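Local coordinates for bifunctional protein PutA (Bradyrhizobium diazoefficiens, PDB 6BSN), which probably oxidises proline to glutamate in two steps, pairing an FAD-dependent proline dehydrogenase with an NAD+-dependent aldehyde dehydrogenase in one chain, at residues A204-R209 with S448-L453; D212-A217 with I236-S241; A242-F247 with M256-P261; R246-S251 with A830-P835. The protein carries 1 engineered substitution. One frame throughout, in Å; residues are numbered along the deposited sequence. Where two conformers were deposited one is given.

Interaction 1 (A204-R209 with S448-L453); sequences AADARR and SHRDLL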
loop_
_atom_site.group_PDB
_atom_site.type_symbol
_atom_site.label_atom_id
_atom_site.label_comp_id
_atom_site.label_asym_id
_atom_site.label_seq_id
_atom_site.Cartn_x
_atom_site.Cartn_y
_atom_site.Cartn_z
ATOM N N ALA A 204 35.385 -48.297 12.213
ATOM C CA ALA A 204 36.751 -48.735 11.950
ATOM C C ALA A 204 36.822 -49.618 10.704
ATOM O O ALA A 204 37.724 -49.454 9.874
ATOM C CB ALA A 204 37.324 -49.483 13.161
ATOM N N ALA A 205 35.886 -50.562 10.554
ATOM C CA ALA A 205 35.894 -51.381 9.349
ATOM C C ALA A 205 35.738 -50.513 8.091
ATOM O O ALA A 205 36.413 -50.756 7.087
ATOM C CB ALA A 205 34.813 -52.469 9.440
ATOM N N ASP A 206 34.894 -49.464 8.142
ATOM C CA ASP A 206 34.768 -48.536 7.014
ATOM C C ASP A 206 36.122 -47.946 6.622
ATOM O O ASP A 206 36.460 -47.863 5.436
ATOM C CB ASP A 206 33.818 -47.387 7.360
ATOM C CG ASP A 206 32.352 -47.732 7.164
ATOM O OD1 ASP A 206 32.045 -48.771 6.541
ATOM O OD2 ASP A 206 31.510 -46.927 7.650
ATOM N N ALA A 207 36.888 -47.477 7.614
ATOM C CA ALA A 207 38.137 -46.785 7.323
ATOM C C ALA A 207 39.142 -47.713 6.652
ATOM O O ALA A 207 39.876 -47.283 5.754
ATOM C CB ALA A 207 38.731 -46.193 8.604
ATOM N N ARG A 208 39.200 -48.983 7.094
ATOM C CA ARG A 208 40.065 -49.984 6.453
ATOM C C ARG A 208 39.594 -50.296 5.038
ATOM O O ARG A 208 40.409 -50.451 4.120
ATOM C CB ARG A 208 40.108 -51.268 7.293
ATOM C CG ARG A 208 40.689 -51.081 8.694
ATOM C CD ARG A 208 41.099 -52.403 9.356
ATOM N NE ARG A 208 39.956 -53.276 9.594
ATOM C CZ ARG A 208 39.156 -53.179 10.656
ATOM N NH1 ARG A 208 39.380 -52.242 11.574
ATOM N NH2 ARG A 208 38.138 -54.017 10.803
ATOM N N ARG A 209 38.278 -50.411 4.845
ATOM C CA ARG A 209 37.763 -50.740 3.526
ATOM C C ARG A 209 38.085 -49.628 2.526
ATOM O O ARG A 209 38.526 -49.900 1.405
ATOM C CB ARG A 209 36.254 -50.991 3.618
ATOM C CG ARG A 209 35.543 -50.988 2.278
ATOM C CD ARG A 209 34.083 -51.417 2.407
ATOM N NE ARG A 209 33.316 -50.436 3.188
ATOM C CZ ARG A 209 32.745 -49.346 2.683
ATOM N NH1 ARG A 209 32.835 -49.065 1.373
ATOM N NH2 ARG A 209 32.071 -48.536 3.491
ATOM N N SER A 448 31.957 -48.568 -4.922
ATOM C CA SER A 448 30.913 -49.564 -4.737
ATOM C C SER A 448 29.530 -48.937 -4.470
ATOM O O SER A 448 29.394 -47.768 -4.089
ATOM C CB SER A 448 31.297 -50.507 -3.599
ATOM O OG SER A 448 31.442 -49.754 -2.414
ATOM N N HIS A 449 28.497 -49.756 -4.686
ATOM C CA HIS A 449 27.109 -49.322 -4.540
ATOM C C HIS A 449 26.825 -48.736 -3.154
ATOM O O HIS A 449 26.022 -47.801 -3.019
ATOM C CB HIS A 449 26.164 -50.500 -4.796
ATOM C CG HIS A 449 26.151 -50.984 -6.216
ATOM N ND1 HIS A 449 26.082 -52.324 -6.542
ATOM C CD2 HIS A 449 26.185 -50.311 -7.393
ATOM C CE1 HIS A 449 26.089 -52.457 -7.857
ATOM N NE2 HIS A 449 26.142 -51.252 -8.398
ATOM N N ARG A 450 27.440 -49.288 -2.107
ATOM C CA ARG A 450 27.167 -48.774 -0.763
ATOM C C ARG A 450 27.626 -47.330 -0.586
ATOM O O ARG A 450 27.244 -46.692 0.399
ATOM C CB ARG A 450 27.826 -49.679 0.277
ATOM C CG ARG A 450 29.343 -49.681 0.187
ATOM C CD ARG A 450 29.951 -50.894 0.886
ATOM N NE ARG A 450 29.737 -50.854 2.325
ATOM C CZ ARG A 450 29.987 -51.882 3.130
ATOM N NH1 ARG A 450 30.451 -53.020 2.617
ATOM N NH2 ARG A 450 29.787 -51.772 4.439
ATOM N N ASP A 451 28.400 -46.787 -1.531
ATOM C CA ASP A 451 28.857 -45.405 -1.477
ATOM C C ASP A 451 28.168 -44.501 -2.498
ATOM O O ASP A 451 28.412 -43.288 -2.506
ATOM C CB ASP A 451 30.377 -45.371 -1.670
ATOM C CG ASP A 451 31.110 -46.102 -0.540
ATOM O OD1 ASP A 451 30.724 -45.907 0.628
ATOM O OD2 ASP A 451 32.044 -46.878 -0.809
ATOM N N LEU A 452 27.286 -45.056 -3.325
ATOM C CA LEU A 452 26.669 -44.287 -4.399
ATOM C C LEU A 452 25.689 -43.254 -3.865
ATOM O O LEU A 452 25.719 -42.099 -4.291
ATOM C CB LEU A 452 25.958 -45.220 -5.378
ATOM C CG LEU A 452 25.198 -44.483 -6.482
ATOM C CD1 LEU A 452 26.161 -43.656 -7.282
ATOM C CD2 LEU A 452 24.481 -45.492 -7.378
ATOM N N LEU A 453 24.770 -43.665 -2.981
ATOM C CA LEU A 453 23.727 -42.754 -2.504
ATOM C C LEU A 453 24.309 -41.462 -1.944
ATOM O O LEU A 453 23.901 -40.359 -2.331
ATOM C CB LEU A 453 22.871 -43.429 -1.440
ATOM C CG LEU A 453 21.510 -44.038 -1.753
ATOM C CD1 LEU A 453 20.819 -44.329 -0.421
ATOM C CD2 LEU A 453 20.656 -43.140 -2.634
HETATM O O HOH W 1 29.375 -49.364 6.405
#

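Interaction 2 (D212-A217 with I236-S241); sequences DAYASA and ISVKLS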
loop_
_atom_site.group_PDB
_atom_site.type_symbol
_atom_site.label_atom_id
_atom_site.label_comp_id
_atom_site.label_asym_id
_atom_site.label_seq_id
_atom_site.Cartn_x
_atom_site.Cartn_y
_atom_site.Cartn_z
ATOM N N ASP A 212 41.716 -49.793 1.623
ATOM C CA ASP A 212 41.982 -50.887 0.684
ATOM C C ASP A 212 41.450 -50.581 -0.702
ATOM O O ASP A 212 42.132 -50.837 -1.698
ATOM C CB ASP A 212 41.384 -52.203 1.173
ATOM C CG ASP A 212 42.043 -52.699 2.420
ATOM O OD1 ASP A 212 43.200 -52.306 2.661
ATOM O OD2 ASP A 212 41.417 -53.497 3.144
ATOM N N ALA A 213 40.250 -50.015 -0.789
ATOM C CA ALA A 213 39.745 -49.578 -2.083
ATOM C C ALA A 213 40.734 -48.634 -2.769
ATOM O O ALA A 213 41.089 -48.829 -3.939
ATOM C CB ALA A 213 38.394 -48.883 -1.907
ATOM N N TYR A 214 41.172 -47.593 -2.052
ATOM C CA TYR A 214 42.127 -46.643 -2.620
ATOM C C TYR A 214 43.409 -47.340 -3.041
ATOM O O TYR A 214 43.931 -47.083 -4.128
ATOM C CB TYR A 214 42.474 -45.541 -1.618
ATOM C CG TYR A 214 41.364 -44.618 -1.228
ATOM C CD1 TYR A 214 40.302 -44.364 -2.075
ATOM C CD2 TYR A 214 41.402 -43.954 -0.005
ATOM C CE1 TYR A 214 39.293 -43.475 -1.696
ATOM C CE2 TYR A 214 40.415 -43.068 0.372
ATOM C CZ TYR A 214 39.365 -42.834 -0.466
ATOM O OH TYR A 214 38.393 -41.947 -0.079
ATOM N N ALA A 215 43.979 -48.159 -2.151
ATOM C CA ALA A 215 45.201 -48.883 -2.495
ATOM C C ALA A 215 44.990 -49.732 -3.729
ATOM O O ALA A 215 45.845 -49.761 -4.622
ATOM C CB ALA A 215 45.663 -49.764 -1.341
ATOM N N SER A 216 43.837 -50.408 -3.806
ATOM C CA SER A 216 43.533 -51.239 -4.966
ATOM C C SER A 216 43.388 -50.390 -6.223
ATOM O O SER A 216 43.858 -50.778 -7.303
ATOM C CB SER A 216 42.264 -52.056 -4.704
ATOM O OG SER A 216 42.477 -53.031 -3.694
ATOM N N ALA A 217 42.751 -49.217 -6.102
ATOM C CA ALA A 217 42.589 -48.358 -7.279
ATOM C C ALA A 217 43.931 -47.832 -7.766
ATOM O O ALA A 217 44.153 -47.706 -8.973
ATOM C CB ALA A 217 41.655 -47.196 -6.969
ATOM N N ILE A 236 44.304 -40.046 -8.831
ATOM C CA ILE A 236 43.298 -40.581 -7.929
ATOM C C ILE A 236 42.973 -39.511 -6.893
ATOM O O ILE A 236 43.863 -38.785 -6.439
ATOM C CB ILE A 236 43.792 -41.885 -7.263
ATOM C CG1 ILE A 236 42.678 -42.537 -6.447
ATOM C CG2 ILE A 236 45.033 -41.637 -6.409
ATOM C CD1 ILE A 236 43.074 -43.889 -5.853
ATOM N N SER A 237 41.699 -39.437 -6.506
ATOM C CA SER A 237 41.188 -38.483 -5.531
ATOM C C SER A 237 40.695 -39.229 -4.303
ATOM O O SER A 237 39.936 -40.204 -4.436
ATOM C CB SER A 237 40.035 -37.674 -6.120
ATOM O OG SER A 237 40.428 -36.346 -6.353
ATOM N N VAL A 238 41.107 -38.761 -3.113
ATOM C CA VAL A 238 40.745 -39.398 -1.847
ATOM C C VAL A 238 40.223 -38.354 -0.872
ATOM O O VAL A 238 40.588 -37.178 -0.943
ATOM C CB VAL A 238 41.935 -40.152 -1.225
ATOM C CG1 VAL A 238 42.438 -41.214 -2.194
ATOM C CG2 VAL A 238 43.017 -39.196 -0.849
ATOM N N LYS A 239 39.385 -38.805 0.068
ATOM C CA LYS A 239 38.821 -37.966 1.121
ATOM C C LYS A 239 39.368 -38.404 2.477
ATOM O O LYS A 239 39.311 -39.588 2.824
ATOM C CB LYS A 239 37.290 -38.040 1.131
ATOM C CG LYS A 239 36.613 -37.174 0.094
ATOM C CD LYS A 239 35.106 -37.283 0.214
ATOM C CE LYS A 239 34.437 -36.449 -0.870
ATOM N NZ LYS A 239 35.149 -36.566 -2.183
ATOM N N LEU A 240 39.892 -37.448 3.242
ATOM C CA LEU A 240 40.364 -37.762 4.592
ATOM C C LEU A 240 39.250 -38.333 5.467
ATOM O O LEU A 240 39.506 -39.180 6.332
ATOM C CB LEU A 240 40.968 -36.525 5.246
ATOM C CG LEU A 240 42.212 -35.951 4.566
ATOM C CD1 LEU A 240 42.846 -34.869 5.420
ATOM C CD2 LEU A 240 43.232 -37.055 4.232
ATOM N N SER A 241 38.008 -37.865 5.292
ATOM C CA SER A 241 36.937 -38.402 6.137
ATOM C C SER A 241 36.662 -39.878 5.864
ATOM O O SER A 241 36.113 -40.564 6.734
ATOM C CB SER A 241 35.647 -37.578 5.991
ATOM O OG SER A 241 35.000 -37.777 4.728
#

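Interaction 3 (A242-F247 with M256-P261); sequences ALHPRF and MVELVP. With PRO (proline), chain G.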
loop_
_atom_site.group_PDB
_atom_site.type_symbol
_atom_site.label_atom_id
_atom_site.label_comp_id
_atom_site.label_asym_id
_atom_site.label_seq_id
_atom_site.Cartn_x
_atom_site.Cartn_y
_atom_site.Cartn_z
ATOM N N ALA A 242 36.998 -40.377 4.675
ATOM C CA ALA A 242 36.834 -41.802 4.410
ATOM C C ALA A 242 37.859 -42.645 5.152
ATOM O O ALA A 242 37.638 -43.845 5.345
ATOM C CB ALA A 242 36.944 -42.094 2.909
ATOM N N LEU A 243 38.979 -42.059 5.549
ATOM C CA LEU A 243 40.095 -42.821 6.087
ATOM C C LEU A 243 40.144 -42.813 7.600
ATOM O O LEU A 243 41.060 -43.409 8.180
ATOM C CB LEU A 243 41.400 -42.282 5.531
ATOM C CG LEU A 243 41.539 -42.470 4.029
ATOM C CD1 LEU A 243 42.706 -41.626 3.510
ATOM C CD2 LEU A 243 41.740 -43.958 3.769
ATOM N N HIS A 244 39.177 -42.179 8.249
ATOM C CA HIS A 244 39.184 -42.105 9.700
ATOM C C HIS A 244 37.753 -41.924 10.201
ATOM O O HIS A 244 37.017 -41.085 9.668
ATOM C CB HIS A 244 40.076 -40.969 10.178
ATOM C CG HIS A 244 40.372 -41.026 11.637
ATOM N ND1 HIS A 244 39.488 -40.576 12.592
ATOM C CD2 HIS A 244 41.440 -41.521 12.310
ATOM C CE1 HIS A 244 40.004 -40.770 13.792
ATOM N NE2 HIS A 244 41.186 -41.344 13.649
ATOM N N PRO A 245 37.319 -42.710 11.197
ATOM C CA PRO A 245 35.900 -42.701 11.602
ATOM C C PRO A 245 35.480 -41.544 12.514
ATOM O O PRO A 245 34.272 -41.374 12.748
ATOM C CB PRO A 245 35.743 -44.046 12.329
ATOM C CG PRO A 245 37.115 -44.336 12.877
ATOM C CD PRO A 245 38.082 -43.802 11.830
ATOM N N ARG A 246 36.406 -40.763 13.068
ATOM C CA ARG A 246 36.036 -39.540 13.784
ATOM C C ARG A 246 36.951 -38.421 13.302
ATOM O O ARG A 246 37.731 -37.864 14.066
ATOM C CB ARG A 246 36.109 -39.633 15.324
ATOM C CG ARG A 246 35.204 -40.653 16.037
ATOM C CD ARG A 246 33.694 -40.374 15.971
ATOM N NE ARG A 246 33.324 -38.993 16.289
ATOM C CZ ARG A 246 32.065 -38.572 16.478
ATOM N NH1 ARG A 246 31.047 -39.422 16.412
ATOM N NH2 ARG A 246 31.818 -37.290 16.726
ATOM N N PHE A 247 36.853 -38.098 12.013
ATOM C CA PHE A 247 37.667 -37.044 11.414
ATOM C C PHE A 247 37.038 -35.703 11.764
ATOM O O PHE A 247 36.169 -35.193 11.061
ATOM C CB PHE A 247 37.802 -37.243 9.907
ATOM C CG PHE A 247 38.700 -36.248 9.278
ATOM C CD1 PHE A 247 38.204 -35.340 8.363
ATOM C CD2 PHE A 247 40.035 -36.161 9.673
ATOM C CE1 PHE A 247 39.029 -34.383 7.802
ATOM C CE2 PHE A 247 40.874 -35.203 9.122
ATOM C CZ PHE A 247 40.375 -34.314 8.182
ATOM N N MET A 256 45.787 -37.313 14.258
ATOM C CA MET A 256 47.187 -37.114 13.884
ATOM C C MET A 256 48.003 -38.384 14.064
ATOM O O MET A 256 48.941 -38.638 13.304
ATOM C CB MET A 256 47.794 -35.974 14.710
ATOM C CG MET A 256 47.148 -34.602 14.412
ATOM S SD MET A 256 47.264 -34.104 12.671
ATOM C CE MET A 256 49.036 -33.921 12.477
ATOM N N VAL A 257 47.654 -39.194 15.053
ATOM C CA VAL A 257 48.392 -40.416 15.332
ATOM C C VAL A 257 47.934 -41.544 14.401
ATOM O O VAL A 257 48.744 -42.366 13.954
ATOM C CB VAL A 257 48.234 -40.735 16.838
ATOM C CG1 VAL A 257 47.784 -42.141 17.097
ATOM C CG2 VAL A 257 49.499 -40.410 17.587
ATOM N N GLU A 258 46.643 -41.580 14.062
ATOM C CA GLU A 258 46.062 -42.685 13.306
ATOM C C GLU A 258 45.966 -42.428 11.807
ATOM O O GLU A 258 46.277 -43.321 11.013
ATOM C CB GLU A 258 44.664 -43.019 13.855
ATOM C CG GLU A 258 44.692 -43.690 15.248
ATOM C CD GLU A 258 43.395 -43.482 16.042
ATOM O OE1 GLU A 258 42.377 -43.108 15.435
ATOM O OE2 GLU A 258 43.397 -43.677 17.274
ATOM N N LEU A 259 45.535 -41.231 11.398
ATOM C CA LEU A 259 45.249 -40.970 9.993
ATOM C C LEU A 259 46.524 -40.733 9.176
ATOM O O LEU A 259 46.657 -41.262 8.063
ATOM C CB LEU A 259 44.265 -39.792 9.897
ATOM C CG LEU A 259 43.908 -39.218 8.528
ATOM C CD1 LEU A 259 43.548 -40.307 7.544
ATOM C CD2 LEU A 259 42.776 -38.215 8.662
ATOM N N VAL A 260 47.483 -39.966 9.719
ATOM C CA VAL A 260 48.686 -39.610 8.945
ATOM C C VAL A 260 49.435 -40.833 8.413
ATOM O O VAL A 260 49.871 -40.802 7.251
ATOM C CB VAL A 260 49.589 -38.672 9.770
ATOM C CG1 VAL A 260 50.958 -38.463 9.081
ATOM C CG2 VAL A 260 48.902 -37.330 10.029
ATOM N N PRO A 261 49.681 -41.892 9.195
ATOM C CA PRO A 261 50.318 -43.075 8.586
ATOM C C PRO A 261 49.501 -43.685 7.462
ATOM O O PRO A 261 50.073 -44.114 6.457
ATOM C CB PRO A 261 50.486 -44.036 9.778
ATOM C CG PRO A 261 50.553 -43.123 10.978
ATOM C CD PRO A 261 49.637 -41.993 10.669
HETATM N N PRO G . 30.593 -35.935 12.729
HETATM C CA PRO G . 31.910 -35.423 12.411
HETATM C C PRO G . 31.868 -34.411 11.237
HETATM O O PRO G . 31.012 -34.527 10.316
HETATM C CB PRO G . 32.815 -36.585 12.089
HETATM C CG PRO G . 32.131 -37.790 12.722
HETATM C CD PRO G . 30.671 -37.335 13.021
HETATM O OXT PRO G . 32.700 -33.461 11.191
#

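Interaction 4 (R246-S251 with A830-P835); sequences RFEAIS and ATHVGP. With PRO (proline), chain G.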
loop_
_atom_site.group_PDB
_atom_site.type_symbol
_atom_site.label_atom_id
_atom_site.label_comp_id
_atom_site.label_asym_id
_atom_site.label_seq_id
_atom_site.Cartn_x
_atom_site.Cartn_y
_atom_site.Cartn_z
ATOM N N ARG A 246 36.406 -40.763 13.068
ATOM C CA ARG A 246 36.036 -39.540 13.784
ATOM C C ARG A 246 36.951 -38.421 13.302
ATOM O O ARG A 246 37.731 -37.864 14.066
ATOM C CB ARG A 246 36.109 -39.633 15.324
ATOM C CG ARG A 246 35.204 -40.653 16.037
ATOM C CD ARG A 246 33.694 -40.374 15.971
ATOM N NE ARG A 246 33.324 -38.993 16.289
ATOM C CZ ARG A 246 32.065 -38.572 16.478
ATOM N NH1 ARG A 246 31.047 -39.422 16.412
ATOM N NH2 ARG A 246 31.818 -37.290 16.726
ATOM N N PHE A 247 36.853 -38.098 12.013
ATOM C CA PHE A 247 37.667 -37.044 11.414
ATOM C C PHE A 247 37.038 -35.703 11.764
ATOM O O PHE A 247 36.169 -35.193 11.061
ATOM C CB PHE A 247 37.802 -37.243 9.907
ATOM C CG PHE A 247 38.700 -36.248 9.278
ATOM C CD1 PHE A 247 38.204 -35.340 8.363
ATOM C CD2 PHE A 247 40.035 -36.161 9.673
ATOM C CE1 PHE A 247 39.029 -34.383 7.802
ATOM C CE2 PHE A 247 40.874 -35.203 9.122
ATOM C CZ PHE A 247 40.375 -34.314 8.182
ATOM N N GLU A 248 37.473 -35.135 12.891
ATOM C CA GLU A 248 36.854 -33.939 13.442
ATOM C C GLU A 248 37.891 -33.253 14.323
ATOM O O GLU A 248 38.769 -33.908 14.897
ATOM C CB GLU A 248 35.583 -34.280 14.253
ATOM C CG GLU A 248 35.930 -35.058 15.554
ATOM C CD GLU A 248 34.745 -35.772 16.216
ATOM O OE1 GLU A 248 33.581 -35.518 15.843
ATOM O OE2 GLU A 248 34.992 -36.621 17.100
ATOM N N ALA A 249 37.754 -31.931 14.451
ATOM C CA ALA A 249 38.734 -31.147 15.198
ATOM C C ALA A 249 38.831 -31.598 16.655
ATOM O O ALA A 249 39.926 -31.609 17.227
ATOM C CB ALA A 249 38.392 -29.657 15.120
ATOM N N ILE A 250 37.712 -31.995 17.276
ATOM C CA ILE A 250 37.827 -32.341 18.692
ATOM C C ILE A 250 38.539 -33.679 18.887
ATOM O O ILE A 250 39.069 -33.936 19.978
ATOM C CB ILE A 250 36.472 -32.343 19.437
ATOM C CG1 ILE A 250 35.535 -33.422 18.892
ATOM C CG2 ILE A 250 35.827 -30.944 19.411
ATOM C CD1 ILE A 250 34.360 -33.735 19.814
ATOM N N SER A 251 38.604 -34.530 17.857
ATOM C CA SER A 251 39.377 -35.764 17.940
ATOM C C SER A 251 40.749 -35.638 17.279
ATOM O O SER A 251 41.359 -36.659 16.932
ATOM C CB SER A 251 38.599 -36.932 17.320
ATOM O OG SER A 251 37.372 -37.150 18.013
ATOM N N ALA A 830 38.095 -34.131 23.729
ATOM C CA ALA A 830 37.849 -35.275 22.851
ATOM C C ALA A 830 36.706 -36.161 23.326
ATOM O O ALA A 830 36.330 -37.091 22.603
ATOM C CB ALA A 830 39.118 -36.129 22.729
ATOM N N THR A 831 36.128 -35.883 24.497
ATOM C CA THR A 831 35.109 -36.771 25.054
ATOM C C THR A 831 33.810 -36.620 24.293
ATOM O O THR A 831 33.380 -35.499 24.013
ATOM C CB THR A 831 34.863 -36.463 26.531
ATOM O OG1 THR A 831 36.041 -36.754 27.277
ATOM C CG2 THR A 831 33.710 -37.295 27.067
ATOM N N HIS A 832 33.199 -37.750 23.934
ATOM C CA HIS A 832 31.851 -37.749 23.370
ATOM C C HIS A 832 30.798 -38.140 24.397
ATOM O O HIS A 832 29.654 -37.685 24.306
ATOM C CB HIS A 832 31.747 -38.714 22.166
ATOM C CG HIS A 832 32.679 -38.398 21.026
ATOM N ND1 HIS A 832 33.662 -39.273 20.602
ATOM C CD2 HIS A 832 32.760 -37.317 20.202
ATOM C CE1 HIS A 832 34.312 -38.746 19.574
ATOM N NE2 HIS A 832 33.786 -37.560 19.312
ATOM N N VAL A 833 31.152 -38.963 25.379
ATOM C CA VAL A 833 30.191 -39.475 26.346
ATOM C C VAL A 833 30.776 -39.246 27.727
ATOM O O VAL A 833 31.761 -39.895 28.099
ATOM C CB VAL A 833 29.884 -40.960 26.124
ATOM C CG1 VAL A 833 28.964 -41.481 27.224
ATOM C CG2 VAL A 833 29.278 -41.174 24.735
ATOM N N GLY A 834 30.186 -38.315 28.482
ATOM C CA GLY A 834 30.579 -38.093 29.858
ATOM C C GLY A 834 29.916 -39.073 30.802
ATOM O O GLY A 834 29.187 -39.988 30.397
ATOM N N PRO A 835 30.162 -38.889 32.099
ATOM C CA PRO A 835 29.580 -39.798 33.089
ATOM C C PRO A 835 28.083 -39.580 33.226
ATOM O O PRO A 835 27.538 -38.548 32.826
ATOM C CB PRO A 835 30.312 -39.425 34.382
ATOM C CG PRO A 835 30.593 -37.975 34.214
ATOM C CD PRO A 835 30.923 -37.802 32.739
HETATM N N PRO G . 30.593 -35.935 12.729
HETATM C CA PRO G . 31.910 -35.423 12.411
HETATM C C PRO G . 31.868 -34.411 11.237
HETATM O O PRO G . 31.012 -34.527 10.316
HETATM C CB PRO G . 32.815 -36.585 12.089
HETATM C CG PRO G . 32.131 -37.790 12.722
HETATM C CD PRO G . 30.671 -37.335 13.021
HETATM O OXT PRO G . 32.700 -33.461 11.191
HETATM O O HOH W 2 37.543 -38.412 20.423
#

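Interaction 1 (A204-R209 with S448-L453)
R209 and R450 meet between two backbones that stay well apart: from the first turns of helix 204-223 to the turn that leads strand 440-448 into helix 452-464, the CA atoms of R209 and S448 are 10.8 Å from each other, as are those of D206 and D451. Both segments belong to the TIM-barrel domain of proline dehydrogenase, and charged side chains span the distance. R209 leaves the helix with CG anti to its backbone nitrogen (chi1 165°) and bends at chi3, which brings its guanidinium flat against that of R450. The two side chains come from opposite directions, R450 NE sits over the centre of the R209 plane, 3.4 Å from R209 CZ, and the planes tilt by only 13°. Two like charges would resist such a stack, and the carboxylates probably offset this. R209 NH1 donates within its guanidinium plane to the syn side of D451 OD2 at 3.2 Å, while R209 NH2 reaches D206 OD1 at 3.1 Å, meeting that oxygen from above its carboxylate plane. Each aspartate has a second hold, D206 OD2 on the backbone N of R202 and D451 OD1 on Y210 OH. A leucine in place of R209 would probably leave D206 and D451 each short of a salt-bridge partner and take away the flat surface on which R450 rests. R450 NH2 is tied back to the helix through a water, which accepts from it at 3.1 Å and donates to D206 OD1 at 2.7 Å.

Interaction 2 (D212-A217 with I236-S241)
Y214 OH takes the backbone N-H of K239 in a long but nearly straight hydrogen bond, 3.3 Å from K239 N to Y214 OH with 176° at the hydrogen. The phenol thus satisfies the buried peptide nitrogen of the residue after V238. One face of the ring lies on V238: CG1 of V238 stands 3.5 Å from the centroid of the Y214 ring, almost on the ring normal, a CH-pi contact, and V238 CB lies over the same face, 3.7 Å from Y214 CE2. The tyrosine gets there with CG anti to its carbonyl carbon (chi1 -65°), which carries the ring from the helix to V238. This is the return half of a beta-alpha-beta unit of the TIM barrel: strand 193-196 leads to helix 204-223, which runs back outside the sheet to strand 235-238, and the helix and strand segments are antiparallel at 169°, their axes 9.8 Å apart. Further along, I236 stretches out, and its CD1 lies 3.8 Å from A217 CB and 3.7 Å from Y214 O. M196 of the neighbouring strand touches Y214, A217 and I236. S237 points away from the helix, and its OG is hydrogen-bonded to D280 and to R341, an FAD-binding residue. The K239 chain also leads away, and its NZ forms a salt bridge with D280 OD2.

Interaction 3 (A242-F247 with M256-P261)
H244 and L259 bring the two backbones close, their CA atoms 6.2 Å apart, where the irregular run 242-247 passes along a turn of helix 252-272. The run is part of the loop between strand 235-238 and this helix of the TIM barrel, so the contact folds a beta-alpha loop back on the helix it introduces. H244 NE2 donates to E258 OE1 at 2.8 Å, somewhat bent at 143°. The oxygen is met on its anti side, and ring and carboxylate are nearly coplanar. E258 OE1 also has a salt bridge to R254 NE, while the other ring nitrogen, H244 ND1, accepts from the backbone N of R246 at 3.1 Å. A phenylalanine in place of H244 would probably leave E258 without this donor and the R246 N-H without its acceptor, with R246, beside the proline pocket, less firmly held. There R246 lays one guanidinium face on the bound proline, whose CG lies 3.8 Å from R246 CZ. L259, with CG anti to its backbone nitrogen (chi1 174°), spreads its two methyls into the loop: CD1 touches L243 CB at 3.5 Å, and CD2 meets F247 CD2 at 3.6 Å.

Interaction 4 (R246-S251 with A830-P835)
A single carboxylate oxygen, E248 OE2, is gripped by three donors, one of them from the other enzyme of the chain. H832, in a loop of the aldehyde dehydrogenase part, reaches into the proline dehydrogenase part, and its NE2 donates to E248 OE2 at 2.7 Å. The oxygen lies close to the imidazole plane, and the approach is on its syn side. S251 OG donates from the anti side at 2.6 Å to E248 OE2, and R246 NE comes from above the carboxylate plane. R246 grips side-on, because its NH2 also takes the syn lone pair of E248 OE1 at 2.7 Å. With CG between backbone N and carbonyl carbon (chi1 68°), E248 then extends fully to this meeting point. H832 NE2 lies over the guanidinium face opposite the one that meets proline, 3.3 Å from R246 NH2 but not hydrogen-bonded, the guanidinium and imidazole planes 53° apart. R246, F247 and E248 belong to this remote proline site, E248 OE1 lying 3.8 Å from proline CA, so pocket and interdomain junction share the R246-E248 pair.

The two loops also touch at I250, whose carbonyl O receives a CH...O contact from A830 CA at 3.4 Å. A water donates both to S251 OG and to A830 O, a second bridge between the domains. H832 ND1 is hydrogen-bonded to the backbone N of K822. With ND1 accepting and NE2 donating, H832 is probably neutral, and the charge of E248 is likely to be balanced mainly by R246, with three N-H or O-H groups on OE2 favouring the ionised carboxylate.

Overall arrangement
Interactions 1, 2 and 3 lie in the proline dehydrogenase barrel. Interactions 2 and 3 follow each other along the chain, nested inside the loop that interaction 1 closes with 448-453. Interactions 1 and 2 share helix 204-223, their centres about 11 Å apart. The loop of interaction 3 packs on both: A207 CB lies 3.7 Å from L243 O, and L240 CB is 3.7 Å from F247 CZ. In interaction 2 the K239 side chain is about 6 Å from the flavin cofactor, against about 12 Å for F247 of interaction 3. Interactions 3 and 4 share R246 and F247, so one loop lines a remote proline site and carries the junction with the aldehyde dehydrogenase part.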